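Local coordinates for protein, Family 18 Chitinase (Crocus vernus, PDB 3SIM), which probably hydrolyses the glycosidic bonds of chitin as a family 18 plant chitinase with a TIM-barrel fold, at residues A[91-95]-A[126-132]. Residues are numbered along the deposited sequence; the frame is centred on the assembly and turned at random.
Sequences TVQFQ and YEHFQNT
Phe94 reaches across to residues 126-132 with both backbone and ring. Its N-H donates to His128 O at 3.1 Å, and the 166° angle at the hydrogen marks a nearly straight bond. CG lies anti to the backbone N (chi1 -170°), which carries the ring over to Tyr126. Followed outward, Phe94 CB lies 4.0 Å from Tyr126 CD1 and as far from His128 O, with Phe129 CD1 a little farther; Phe94 CD1 stands 3.5 Å above the Tyr126 ring, over its centre; Phe94 CE1 approaches Tyr126 CE2. Phe94 CD2 comes 3.8 Å from Thr132 OG1. With centroids 4.9 Å apart and planes at 86°, the rings form a T-shaped pair, Phe94 giving the edge. Phe137 and Trp102 also pack on Phe94, while Tyr126 OH bonds to Asp38. A leucine in place of Tyr126 would probably deprive the Phe94 edge of its aromatic face and Asp38 of its hydroxyl partner.

Thr91 CG2 sits 3.6 Å from the His128 ring centroid, almost over its centre, a CH-pi contact. A water donates to Val92 O and accepts from Glu127 N. Gln93 CB and CG each lie 3.6 Å from Asn131 ND2, beside Gln130.

Residues 91-95 leave the hairpin 86-91 after barrel strand 76-83; 126-132 follow neighbouring strand 121-125. Asp125-Tyr126-Glu127 ends the family 18 DxxDxDxE signature, so the contact packs this end against the preceding beta-alpha loop, consistent with the substrate-binding end of the barrel. Chemically, an aromatic inner part joins a polar amide outer part, and one direct backbone bond and one water bridge tie the segments together.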
loop_
_atom_site.group_PDB
_atom_site.type_symbol
_atom_site.label_atom_id
_atom_site.label_comp_id
_atom_site.label_asym_id
_atom_site.label_seq_id
_atom_site.Cartn_x
_atom_site.Cartn_y
_atom_site.Cartn_z
ATOM N N THR A 91 -12.334 7.949 12.182
ATOM C CA THR A 91 -12.277 7.568 10.799
ATOM C C THR A 91 -11.400 8.577 9.993
ATOM O O THR A 91 -11.523 9.728 10.154
ATOM C CB THR A 91 -13.680 7.404 10.202
ATOM O OG1 THR A 91 -14.359 6.365 10.872
ATOM C CG2 THR A 91 -13.602 7.092 8.737
ATOM N N VAL A 92 -10.526 8.088 9.130
ATOM C CA VAL A 92 -9.773 8.949 8.236
ATOM C C VAL A 92 -10.558 9.276 6.934
ATOM O O VAL A 92 -10.739 8.468 6.057
ATOM C CB VAL A 92 -8.334 8.408 7.923
ATOM C CG1 VAL A 92 -7.664 9.222 6.927
ATOM C CG2 VAL A 92 -7.513 8.285 9.167
ATOM N N GLN A 93 -10.992 10.513 6.889
ATOM C CA GLN A 93 -11.741 11.102 5.798
ATOM C C GLN A 93 -10.831 11.994 4.962
ATOM O O GLN A 93 -10.239 12.892 5.520
ATOM C CB GLN A 93 -12.923 11.936 6.318
ATOM C CG GLN A 93 -14.005 11.150 7.079
ATOM C CD GLN A 93 -14.989 10.425 6.209
ATOM O OE1 GLN A 93 -15.779 9.672 6.707
ATOM N NE2 GLN A 93 -14.906 10.609 4.914
ATOM N N PHE A 94 -10.726 11.745 3.655
ATOM C CA PHE A 94 -10.013 12.683 2.785
ATOM C C PHE A 94 -10.734 14.022 2.751
ATOM O O PHE A 94 -11.870 14.093 2.428
ATOM C CB PHE A 94 -9.820 12.207 1.338
ATOM C CG PHE A 94 -8.882 13.064 0.533
ATOM C CD1 PHE A 94 -7.559 12.791 0.494
ATOM C CD2 PHE A 94 -9.309 14.178 -0.141
ATOM C CE1 PHE A 94 -6.711 13.577 -0.192
ATOM C CE2 PHE A 94 -8.416 14.937 -0.841
ATOM C CZ PHE A 94 -7.137 14.635 -0.844
ATOM N N GLN A 95 -10.004 15.058 3.091
ATOM C CA GLN A 95 -10.509 16.407 3.129
ATOM C C GLN A 95 -9.511 17.438 2.623
ATOM O O GLN A 95 -8.438 17.511 3.142
ATOM C CB GLN A 95 -10.894 16.795 4.559
ATOM C CG GLN A 95 -11.618 15.776 5.372
ATOM C CD GLN A 95 -12.072 16.312 6.689
ATOM O OE1 GLN A 95 -12.611 17.372 6.761
ATOM N NE2 GLN A 95 -11.846 15.577 7.726
ATOM N N TYR A 126 -6.220 6.117 1.060
ATOM C CA TYR A 126 -7.425 6.709 1.572
ATOM C C TYR A 126 -8.652 5.791 1.290
ATOM O O TYR A 126 -8.767 5.234 0.247
ATOM C CB TYR A 126 -7.633 8.096 1.063
ATOM C CG TYR A 126 -6.733 9.121 1.607
ATOM C CD1 TYR A 126 -7.005 9.747 2.809
ATOM C CD2 TYR A 126 -5.610 9.516 0.907
ATOM C CE1 TYR A 126 -6.168 10.688 3.309
ATOM C CE2 TYR A 126 -4.794 10.464 1.379
ATOM C CZ TYR A 126 -5.053 11.058 2.585
ATOM O OH TYR A 126 -4.208 11.986 3.034
ATOM N N GLU A 127 -9.500 5.612 2.279
ATOM C CA GLU A 127 -10.651 4.730 2.219
ATOM C C GLU A 127 -12.086 5.352 2.492
ATOM O O GLU A 127 -13.078 4.684 2.459
ATOM C CB GLU A 127 -10.371 3.451 3.027
ATOM C CG GLU A 127 -9.050 2.705 2.672
ATOM C CD GLU A 127 -8.832 1.373 3.400
ATOM O OE1 GLU A 127 -9.591 1.010 4.249
ATOM O OE2 GLU A 127 -7.891 0.682 3.116
ATOM N N HIS A 128 -12.110 6.626 2.846
ATOM C CA HIS A 128 -13.332 7.327 3.136
ATOM C C HIS A 128 -13.365 8.688 2.485
ATOM O O HIS A 128 -12.445 9.421 2.550
ATOM C CB HIS A 128 -13.617 7.368 4.645
ATOM C CG HIS A 128 -13.499 6.043 5.314
ATOM N ND1 HIS A 128 -14.560 5.207 5.476
ATOM C CD2 HIS A 128 -12.440 5.408 5.843
ATOM C CE1 HIS A 128 -14.164 4.111 6.066
ATOM N NE2 HIS A 128 -12.881 4.202 6.293
ATOM N N PHE A 129 -14.456 8.932 1.793
ATOM C CA PHE A 129 -14.637 10.074 0.924
ATOM C C PHE A 129 -15.925 10.935 1.170
ATOM O O PHE A 129 -16.321 11.661 0.341
ATOM C CB PHE A 129 -14.436 9.694 -0.553
ATOM C CG PHE A 129 -13.162 8.920 -0.857
ATOM C CD1 PHE A 129 -12.033 9.559 -1.271
ATOM C CD2 PHE A 129 -13.101 7.581 -0.743
ATOM C CE1 PHE A 129 -10.872 8.862 -1.569
ATOM C CE2 PHE A 129 -11.940 6.893 -1.014
ATOM C CZ PHE A 129 -10.856 7.526 -1.454
ATOM N N GLN A 130 -16.523 10.818 2.335
ATOM C CA GLN A 130 -17.768 11.465 2.687
ATOM C C GLN A 130 -17.711 12.994 2.774
ATOM O O GLN A 130 -18.693 13.616 2.762
ATOM C CB GLN A 130 -18.344 10.886 3.969
ATOM C CG GLN A 130 -19.045 9.611 3.858
ATOM C CD GLN A 130 -19.346 9.027 5.219
ATOM O OE1 GLN A 130 -20.415 9.189 5.713
ATOM N NE2 GLN A 130 -18.425 8.326 5.779
ATOM N N ASN A 131 -16.534 13.560 2.881
ATOM C CA ASN A 131 -16.331 15.001 2.911
ATOM C C ASN A 131 -15.567 15.580 1.685
ATOM O O ASN A 131 -14.983 16.622 1.780
ATOM C CB ASN A 131 -15.658 15.436 4.220
ATOM C CG ASN A 131 -16.390 14.967 5.456
ATOM O OD1 ASN A 131 -17.525 15.224 5.614
ATOM N ND2 ASN A 131 -15.737 14.248 6.278
ATOM N N THR A 132 -15.552 14.846 0.588
ATOM C CA THR A 132 -14.868 15.167 -0.630
ATOM C C THR A 132 -15.626 14.706 -1.876
ATOM O O THR A 132 -16.697 14.219 -1.786
ATOM C CB THR A 132 -13.407 14.616 -0.663
ATOM O OG1 THR A 132 -12.640 15.392 -1.550
ATOM C CG2 THR A 132 -13.357 13.124 -1.047
HETATM O O HOH W 1 -9.092 6.774 4.806
#